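PDB 5DX9: trehalose-6-phosphate phosphatase from Cryptococcus neoformans, which belongs to the trehalose-phosphatase family of the HAD clan and carries a magnesium ion beside a sugar-binding pocket. Local coordinates for residues 102-116 against 183-196. Residues are numbered along the deposited sequence; the frame is centred on the assembly and turned at random.
Sequences INMTEALDMSWMSEV and VRPLAVNKGEIVRR
Ile102 and Met104 meet the guanidinium group of Arg196 where the two links between the HAD core and its cap come together: residues 102-116 run from edge strand 102-103 of the large mixed sheet to helix 112-125, and residues 183-196 return from strand 180-185 of the four-stranded antiparallel sheet to helix 190-200. Ile102 CD1 lies 3.6 Å from Arg196 NH2, and the selenium of Met104, a selenomethionine, is 4.0 Å from NH1. A chi1 of 167° points Arg196 CG away from the backbone N, and the chain stays extended as far as NE, which carries the guanidinium group across to these two nonpolar contacts; its charged end is salt-bridged to Glu200 and hydrogen-bonded to Gln95 OE1 and the backbone O of Ala245.

A type I turn, Thr105 to Leu108, closed by a backbone bond from Leu108 N to Thr105 O, then brings Leu108 against a second type I turn, Pro185 to Val188. The branched leucine suits this place because its two methyls divide the work: CD2 touches Ala187 CB at 3.8 Å, while CD1 reaches Pro185 CB and Val188 CG1. Pro185, rigid and apolar, also receives Met110, also a selenomethionine, whose chain bends at chi2 and chi3 to bring SE within 3.8 Å of the proline CG.

Trp112 offers the breadth needed to span several residues of the strand. Its six-membered ring slides past Val183, with CZ3 3.6 Å from CG1, and its CZ2 lies near Pro185 CD. Helix 112-116 runs antiparallel to strand 183-185 (176°), their axes 10.0 Å apart. Trp112 takes up much of that distance; one helical turn on, small beta-branched Val116 meets Val183 tip to tip, with Val116 CG1 3.8 Å from Val183 CG2.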
ATOM      1  N   ILE A 102      -8.638  10.607  -7.296  1.00 67.10           N
ATOM      2  CA  ILE A 102      -9.199   9.918  -8.452  1.00 68.81           C
ATOM      3  C   ILE A 102      -9.889   8.628  -8.014  1.00 68.33           C
ATOM      4  O   ILE A 102      -9.237   7.720  -7.501  1.00 67.97           O
ATOM      5  CB  ILE A 102      -8.111   9.577  -9.492  1.00 68.11           C
ATOM      6  CG1 ILE A 102      -7.373  10.842  -9.935  1.00 70.21           C
ATOM      7  CG2 ILE A 102      -8.717   8.844 -10.679  1.00 69.81           C
ATOM      8  CD1 ILE A 102      -6.226  10.577 -10.890  1.00 66.95           C
ATOM      9  N   ASN A 103     -11.201   8.544  -8.210  1.00 66.99           N
ATOM     10  CA  ASN A 103     -11.929   7.329  -7.856  1.00 65.90           C
ATOM     11  C   ASN A 103     -11.669   6.216  -8.864  1.00 67.95           C
ATOM     12  O   ASN A 103     -12.143   6.264  -9.999  1.00 66.74           O
ATOM     13  CB  ASN A 103     -13.430   7.599  -7.753  1.00 68.51           C
ATOM     14  CG  ASN A 103     -14.195   6.431  -7.140  1.00 68.91           C
ATOM     15  OD1 ASN A 103     -13.744   5.284  -7.174  1.00 63.86           O
ATOM     16  ND2 ASN A 103     -15.360   6.724  -6.572  1.00 66.48           N
HETATM   17  N   MSE A 104     -10.922   5.208  -8.429  1.00 66.21           N
HETATM   18  CA  MSE A 104     -10.556   4.083  -9.279  1.00 66.83           C
HETATM   19  C   MSE A 104     -11.706   3.083  -9.417  1.00 67.68           C
HETATM   20  O   MSE A 104     -11.596   2.092 -10.142  1.00 68.22           O
HETATM   21  CB  MSE A 104      -9.318   3.383  -8.710  1.00 67.50           C
HETATM   22  CG  MSE A 104      -8.249   3.026  -9.730  1.00 76.58           C
HETATM   23 SE   MSE A 104      -7.456   4.597 -10.566  1.00136.87          SE
HETATM   24  CE  MSE A 104      -7.561   5.826  -9.059  1.00 75.29           C
ATOM     25  N   THR A 105     -12.811   3.352  -8.729  1.00 64.82           N
ATOM     26  CA  THR A 105     -13.896   2.381  -8.608  1.00 64.15           C
ATOM     27  C   THR A 105     -15.171   2.758  -9.363  1.00 63.92           C
ATOM     28  O   THR A 105     -16.145   2.004  -9.346  1.00 59.90           O
ATOM     29  CB  THR A 105     -14.270   2.162  -7.131  1.00 62.75           C
ATOM     30  OG1 THR A 105     -14.863   3.357  -6.607  1.00 59.91           O
ATOM     31  CG2 THR A 105     -13.035   1.809  -6.312  1.00 61.48           C
ATOM     32  N   GLU A 106     -15.166   3.915 -10.020  1.00 65.30           N
ATOM     33  CA  GLU A 106     -16.358   4.421 -10.700  1.00 67.23           C
ATOM     34  C   GLU A 106     -17.000   3.397 -11.633  1.00 65.11           C
ATOM     35  O   GLU A 106     -18.225   3.300 -11.705  1.00 64.68           O
ATOM     36  CB  GLU A 106     -16.021   5.687 -11.489  1.00 71.63           C
ATOM     37  CG  GLU A 106     -16.183   6.976 -10.702  1.00 74.18           C
ATOM     38  CD  GLU A 106     -17.258   7.879 -11.281  1.00 81.61           C
ATOM     39  OE1 GLU A 106     -17.954   7.449 -12.226  1.00 82.93           O
ATOM     40  OE2 GLU A 106     -17.402   9.020 -10.792  1.00 83.40           O
ATOM     41  N   ALA A 107     -16.171   2.629 -12.331  1.00 59.89           N
ATOM     42  CA  ALA A 107     -16.663   1.666 -13.313  1.00 62.03           C
ATOM     43  C   ALA A 107     -16.954   0.296 -12.700  1.00 62.44           C
ATOM     44  O   ALA A 107     -17.225  -0.667 -13.420  1.00 60.08           O
ATOM     45  CB  ALA A 107     -15.662   1.527 -14.452  1.00 61.77           C
ATOM     46  N   LEU A 108     -16.904   0.211 -11.376  1.00 60.72           N
ATOM     47  CA  LEU A 108     -17.087  -1.066 -10.693  1.00 58.46           C
ATOM     48  C   LEU A 108     -18.452  -1.166 -10.012  1.00 56.25           C
ATOM     49  O   LEU A 108     -19.044  -0.157  -9.627  1.00 56.25           O
ATOM     50  CB  LEU A 108     -15.973  -1.279  -9.666  1.00 56.35           C
ATOM     51  CG  LEU A 108     -14.545  -1.231 -10.210  1.00 58.00           C
ATOM     52  CD1 LEU A 108     -13.533  -1.304  -9.077  1.00 54.98           C
ATOM     53  CD2 LEU A 108     -14.320  -2.355 -11.208  1.00 57.36           C
ATOM     54  N   ASP A 109     -18.939  -2.395  -9.871  1.00 55.65           N
ATOM     55  CA  ASP A 109     -20.207  -2.663  -9.202  1.00 54.96           C
ATOM     56  C   ASP A 109     -20.026  -2.603  -7.686  1.00 55.40           C
ATOM     57  O   ASP A 109     -19.359  -3.454  -7.098  1.00 51.16           O
ATOM     58  CB  ASP A 109     -20.753  -4.030  -9.631  1.00 55.07           C
ATOM     59  CG  ASP A 109     -22.017  -4.421  -8.884  1.00 56.35           C
ATOM     60  OD1 ASP A 109     -22.765  -3.515  -8.457  1.00 54.19           O
ATOM     61  OD2 ASP A 109     -22.260  -5.638  -8.728  1.00 57.38           O
HETATM   62  N   MSE A 110     -20.626  -1.595  -7.059  1.00 53.30           N
HETATM   63  CA  MSE A 110     -20.418  -1.356  -5.634  1.00 52.12           C
HETATM   64  C   MSE A 110     -21.662  -1.643  -4.794  1.00 51.10           C
HETATM   65  O   MSE A 110     -21.751  -1.226  -3.637  1.00 51.12           O
HETATM   66  CB  MSE A 110     -19.965   0.090  -5.407  1.00 52.27           C
HETATM   67  CG  MSE A 110     -18.698   0.472  -6.166  1.00 58.75           C
HETATM   68 SE   MSE A 110     -17.095  -0.413  -5.474  1.00 63.20          SE
HETATM   69  CE  MSE A 110     -16.990   0.488  -3.745  1.00 47.36           C
ATOM     70  N   SER A 111     -22.615  -2.367  -5.371  1.00 50.65           N
ATOM     71  CA  SER A 111     -23.881  -2.636  -4.690  1.00 49.77           C
ATOM     72  C   SER A 111     -23.717  -3.560  -3.482  1.00 51.62           C
ATOM     73  O   SER A 111     -24.661  -3.769  -2.716  1.00 49.00           O
ATOM     74  CB  SER A 111     -24.890  -3.236  -5.670  1.00 49.80           C
ATOM     75  OG  SER A 111     -24.372  -4.404  -6.282  1.00 55.30           O
ATOM     76  N   TRP A 112     -22.513  -4.097  -3.309  1.00 49.29           N
ATOM     77  CA  TRP A 112     -22.235  -5.043  -2.234  1.00 47.21           C
ATOM     78  C   TRP A 112     -22.067  -4.372  -0.869  1.00 46.85           C
ATOM     79  O   TRP A 112     -22.086  -5.042   0.164  1.00 49.04           O
ATOM     80  CB  TRP A 112     -20.975  -5.854  -2.562  1.00 50.74           C
ATOM     81  CG  TRP A 112     -19.745  -5.004  -2.810  1.00 50.28           C
ATOM     82  CD1 TRP A 112     -19.235  -4.628  -4.023  1.00 46.93           C
ATOM     83  CD2 TRP A 112     -18.880  -4.428  -1.819  1.00 48.39           C
ATOM     84  NE1 TRP A 112     -18.111  -3.855  -3.848  1.00 44.67           N
ATOM     85  CE2 TRP A 112     -17.870  -3.719  -2.506  1.00 48.87           C
ATOM     86  CE3 TRP A 112     -18.860  -4.443  -0.419  1.00 48.44           C
ATOM     87  CZ2 TRP A 112     -16.854  -3.031  -1.841  1.00 46.51           C
ATOM     88  CZ3 TRP A 112     -17.849  -3.757   0.239  1.00 47.38           C
ATOM     89  CH2 TRP A 112     -16.859  -3.063  -0.474  1.00 44.27           C
HETATM   90  N   MSE A 113     -21.896  -3.054  -0.859  1.00 45.70           N
HETATM   91  CA  MSE A 113     -21.560  -2.350   0.376  1.00 48.06           C
HETATM   92  C   MSE A 113     -22.641  -2.460   1.449  1.00 48.48           C
HETATM   93  O   MSE A 113     -22.331  -2.695   2.620  1.00 45.93           O
HETATM   94  CB  MSE A 113     -21.269  -0.881   0.084  1.00 45.73           C
HETATM   95  CG  MSE A 113     -20.090  -0.684  -0.852  1.00 55.57           C
HETATM   96 SE   MSE A 113     -19.056   0.919  -0.451  1.00 83.12          SE
HETATM   97  CE  MSE A 113     -18.346   0.388   1.280  1.00 54.05           C
ATOM     98  N   SER A 114     -23.900  -2.291   1.053  1.00 46.52           N
ATOM     99  CA  SER A 114     -25.012  -2.399   1.994  1.00 45.70           C
ATOM    100  C   SER A 114     -25.037  -3.773   2.640  1.00 46.35           C
ATOM    101  O   SER A 114     -25.199  -3.900   3.853  1.00 48.27           O
ATOM    102  CB  SER A 114     -26.346  -2.131   1.295  1.00 45.16           C
ATOM    103  OG  SER A 114     -26.366  -0.836   0.722  1.00 53.81           O
ATOM    104  N   GLU A 115     -24.874  -4.800   1.812  1.00 46.19           N
ATOM    105  CA  GLU A 115     -24.905  -6.181   2.273  1.00 48.55           C
ATOM    106  C   GLU A 115     -23.810  -6.438   3.301  1.00 48.47           C
ATOM    107  O   GLU A 115     -24.047  -7.080   4.325  1.00 49.61           O
ATOM    108  CB  GLU A 115     -24.754  -7.142   1.089  1.00 51.70           C
ATOM    109  CG  GLU A 115     -25.808  -6.958   0.004  1.00 56.02           C
ATOM    110  CD  GLU A 115     -25.523  -7.777  -1.244  1.00 57.57           C
ATOM    111  OE1 GLU A 115     -24.340  -7.901  -1.628  1.00 57.06           O
ATOM    112  OE2 GLU A 115     -26.486  -8.297  -1.844  1.00 61.15           O
ATOM    113  N   VAL A 116     -22.614  -5.929   3.025  1.00 46.38           N
ATOM    114  CA  VAL A 116     -21.486  -6.104   3.928  1.00 45.19           C
ATOM    115  C   VAL A 116     -21.671  -5.301   5.207  1.00 44.88           C
ATOM    116  O   VAL A 116     -21.370  -5.789   6.298  1.00 45.12           O
ATOM    117  CB  VAL A 116     -20.159  -5.700   3.260  1.00 45.12           C
ATOM    118  CG1 VAL A 116     -19.076  -5.470   4.310  1.00 40.60           C
ATOM    119  CG2 VAL A 116     -19.733  -6.766   2.262  1.00 46.14           C
ATOM    120  N   VAL A 183     -13.656  -5.701   3.602  1.00 44.20           N
ATOM    121  CA  VAL A 183     -14.129  -6.077   2.278  1.00 41.70           C
ATOM    122  C   VAL A 183     -13.835  -4.935   1.327  1.00 41.35           C
ATOM    123  O   VAL A 183     -14.153  -3.783   1.618  1.00 43.34           O
ATOM    124  CB  VAL A 183     -15.635  -6.396   2.265  1.00 39.87           C
ATOM    125  CG1 VAL A 183     -16.062  -6.847   0.876  1.00 41.64           C
ATOM    126  CG2 VAL A 183     -15.963  -7.458   3.300  1.00 39.37           C
ATOM    127  N   ARG A 184     -13.208  -5.257   0.201  1.00 42.11           N
ATOM    128  CA  ARG A 184     -12.861  -4.258  -0.803  1.00 43.92           C
ATOM    129  C   ARG A 184     -13.340  -4.707  -2.167  1.00 41.27           C
ATOM    130  O   ARG A 184     -13.687  -5.871  -2.351  1.00 42.61           O
ATOM    131  CB  ARG A 184     -11.350  -4.016  -0.848  1.00 45.70           C
ATOM    132  CG  ARG A 184     -10.553  -5.198  -1.395  1.00 45.79           C
ATOM    133  CD  ARG A 184      -9.200  -4.756  -1.931  1.00 45.12           C
ATOM    134  NE  ARG A 184      -8.265  -5.871  -2.030  1.00 45.02           N
ATOM    135  CZ  ARG A 184      -8.231  -6.745  -3.033  1.00 50.40           C
ATOM    136  NH1 ARG A 184      -9.089  -6.649  -4.042  1.00 47.05           N
ATOM    137  NH2 ARG A 184      -7.338  -7.724  -3.022  1.00 50.26           N
ATOM    138  N   PRO A 185     -13.359  -3.781  -3.133  1.00 43.15           N
ATOM    139  CA  PRO A 185     -13.658  -4.157  -4.512  1.00 43.65           C
ATOM    140  C   PRO A 185     -12.612  -5.142  -5.008  1.00 46.68           C
ATOM    141  O   PRO A 185     -11.427  -4.977  -4.708  1.00 44.41           O
ATOM    142  CB  PRO A 185     -13.584  -2.827  -5.270  1.00 47.19           C
ATOM    143  CG  PRO A 185     -13.763  -1.775  -4.223  1.00 49.06           C
ATOM    144  CD  PRO A 185     -13.116  -2.337  -2.992  1.00 44.96           C
ATOM    145  N   LEU A 186     -13.048  -6.157  -5.744  1.00 46.39           N
ATOM    146  CA  LEU A 186     -12.153  -7.212  -6.197  1.00 47.34           C
ATOM    147  C   LEU A 186     -11.083  -6.699  -7.151  1.00 46.07           C
ATOM    148  O   LEU A 186      -9.964  -7.207  -7.164  1.00 46.53           O
ATOM    149  CB  LEU A 186     -12.948  -8.329  -6.877  1.00 44.97           C
ATOM    150  CG  LEU A 186     -12.107  -9.443  -7.505  1.00 48.80           C
ATOM    151  CD1 LEU A 186     -11.346 -10.213  -6.431  1.00 50.64           C
ATOM    152  CD2 LEU A 186     -12.975 -10.379  -8.341  1.00 48.56           C
ATOM    153  N   ALA A 187     -11.430  -5.686  -7.940  1.00 45.82           N
ATOM    154  CA  ALA A 187     -10.595  -5.272  -9.065  1.00 49.46           C
ATOM    155  C   ALA A 187      -9.522  -4.248  -8.697  1.00 46.82           C
ATOM    156  O   ALA A 187      -8.758  -3.811  -9.556  1.00 50.82           O
ATOM    157  CB  ALA A 187     -11.475  -4.725 -10.183  1.00 50.05           C
ATOM    158  N   VAL A 188      -9.457  -3.864  -7.427  1.00 49.67           N
ATOM    159  CA  VAL A 188      -8.414  -2.947  -6.984  1.00 46.37           C
ATOM    160  C   VAL A 188      -7.545  -3.568  -5.898  1.00 49.61           C
ATOM    161  O   VAL A 188      -8.010  -4.384  -5.101  1.00 47.32           O
ATOM    162  CB  VAL A 188      -8.998  -1.628  -6.449  1.00 50.84           C
ATOM    163  CG1 VAL A 188      -9.905  -0.989  -7.491  1.00 50.63           C
ATOM    164  CG2 VAL A 188      -9.741  -1.866  -5.137  1.00 48.89           C
ATOM    165  N   ASN A 189      -6.274  -3.184  -5.887  1.00 45.42           N
ATOM    166  CA  ASN A 189      -5.366  -3.548  -4.809  1.00 45.71           C
ATOM    167  C   ASN A 189      -4.151  -2.636  -4.819  1.00 46.53           C
ATOM    168  O   ASN A 189      -3.944  -1.868  -5.760  1.00 46.28           O
ATOM    169  CB  ASN A 189      -4.939  -5.018  -4.908  1.00 43.69           C
ATOM    170  CG  ASN A 189      -4.282  -5.357  -6.234  1.00 44.69           C
ATOM    171  OD1 ASN A 189      -3.129  -5.000  -6.479  1.00 46.42           O
ATOM    172  ND2 ASN A 189      -5.007  -6.069  -7.090  1.00 40.01           N
ATOM    173  N   LYS A 190      -3.354  -2.714  -3.762  1.00 46.31           N
ATOM    174  CA  LYS A 190      -2.180  -1.865  -3.641  1.00 45.83           C
ATOM    175  C   LYS A 190      -1.164  -2.149  -4.742  1.00 46.43           C
ATOM    176  O   LYS A 190      -0.355  -1.287  -5.087  1.00 47.85           O
ATOM    177  CB  LYS A 190      -1.533  -2.056  -2.273  1.00 45.90           C
ATOM    178  CG  LYS A 190      -2.414  -1.651  -1.106  1.00 44.16           C
ATOM    179  CD  LYS A 190      -1.793  -2.127   0.187  1.00 42.86           C
ATOM    180  CE  LYS A 190      -2.566  -1.641   1.395  1.00 41.07           C
ATOM    181  NZ  LYS A 190      -2.105  -2.293   2.658  1.00 44.08           N
ATOM    182  N   GLY A 191      -1.213  -3.359  -5.290  1.00 44.00           N
ATOM    183  CA  GLY A 191      -0.305  -3.757  -6.349  1.00 46.51           C
ATOM    184  C   GLY A 191      -0.540  -2.997  -7.642  1.00 51.59           C
ATOM    185  O   GLY A 191       0.408  -2.609  -8.325  1.00 48.64           O
ATOM    186  N   GLU A 192      -1.808  -2.787  -7.981  1.00 49.28           N
ATOM    187  CA  GLU A 192      -2.152  -2.085  -9.212  1.00 51.13           C
ATOM    188  C   GLU A 192      -1.718  -0.627  -9.149  1.00 46.85           C
ATOM    189  O   GLU A 192      -1.378  -0.029 -10.167  1.00 47.87           O
ATOM    190  CB  GLU A 192      -3.655  -2.179  -9.487  1.00 50.22           C
ATOM    191  CG  GLU A 192      -4.105  -3.552  -9.948  1.00 50.63           C
ATOM    192  CD  GLU A 192      -3.433  -3.971 -11.239  1.00 59.33           C
ATOM    193  OE1 GLU A 192      -2.965  -3.081 -11.982  1.00 60.56           O
ATOM    194  OE2 GLU A 192      -3.368  -5.188 -11.509  1.00 64.49           O
ATOM    195  N   ILE A 193      -1.737  -0.060  -7.949  1.00 44.64           N
ATOM    196  CA  ILE A 193      -1.305   1.317  -7.753  1.00 49.36           C
ATOM    197  C   ILE A 193       0.190   1.445  -8.020  1.00 51.34           C
ATOM    198  O   ILE A 193       0.637   2.371  -8.697  1.00 47.90           O
ATOM    199  CB  ILE A 193      -1.609   1.810  -6.332  1.00 46.35           C
ATOM    200  CG1 ILE A 193      -3.118   1.772  -6.069  1.00 51.35           C
ATOM    201  CG2 ILE A 193      -1.052   3.208  -6.122  1.00 47.75           C
ATOM    202  CD1 ILE A 193      -3.943   2.529  -7.091  1.00 46.74           C
ATOM    203  N   VAL A 194       0.955   0.500  -7.480  1.00 49.74           N
ATOM    204  CA  VAL A 194       2.395   0.461  -7.687  1.00 50.33           C
ATOM    205  C   VAL A 194       2.725   0.394  -9.173  1.00 47.02           C
ATOM    206  O   VAL A 194       3.662   1.038  -9.640  1.00 47.42           O
ATOM    207  CB  VAL A 194       3.033  -0.743  -6.973  1.00 46.44           C
ATOM    208  CG1 VAL A 194       4.504  -0.868  -7.347  1.00 47.28           C
ATOM    209  CG2 VAL A 194       2.850  -0.628  -5.462  1.00 44.64           C
ATOM    210  N   ARG A 195       1.940  -0.384  -9.909  1.00 50.41           N
ATOM    211  CA  ARG A 195       2.166  -0.564 -11.337  1.00 51.92           C
ATOM    212  C   ARG A 195       1.808   0.698 -12.110  1.00 51.14           C
ATOM    213  O   ARG A 195       2.519   1.092 -13.033  1.00 50.48           O
ATOM    214  CB  ARG A 195       1.366  -1.757 -11.855  1.00 53.74           C
ATOM    215  CG  ARG A 195       1.708  -3.049 -11.137  1.00 53.84           C
ATOM    216  CD  ARG A 195       1.849  -4.200 -12.105  1.00 58.67           C
ATOM    217  NE  ARG A 195       0.558  -4.766 -12.480  1.00 62.78           N
ATOM    218  CZ  ARG A 195      -0.075  -5.696 -11.773  1.00 62.13           C
ATOM    219  NH1 ARG A 195       0.461  -6.155 -10.649  1.00 61.53           N
ATOM    220  NH2 ARG A 195      -1.246  -6.164 -12.186  1.00 65.33           N
ATOM    221  N   ARG A 196       0.700   1.326 -11.729  1.00 49.81           N
ATOM    222  CA  ARG A 196       0.339   2.628 -12.271  1.00 51.65           C
ATOM    223  C   ARG A 196       1.486   3.616 -12.085  1.00 50.12           C
ATOM    224  O   ARG A 196       1.853   4.339 -13.011  1.00 49.89           O
ATOM    225  CB  ARG A 196      -0.925   3.162 -11.601  1.00 53.00           C
ATOM    226  CG  ARG A 196      -1.200   4.631 -11.887  1.00 57.92           C
ATOM    227  CD  ARG A 196      -2.076   5.240 -10.809  1.00 58.50           C
ATOM    228  NE  ARG A 196      -2.254   6.676 -10.996  1.00 61.80           N
ATOM    229  CZ  ARG A 196      -3.309   7.223 -11.585  1.00 64.14           C
ATOM    230  NH1 ARG A 196      -4.289   6.452 -12.038  1.00 67.01           N
ATOM    231  NH2 ARG A 196      -3.390   8.540 -11.717  1.00 67.25           N
TER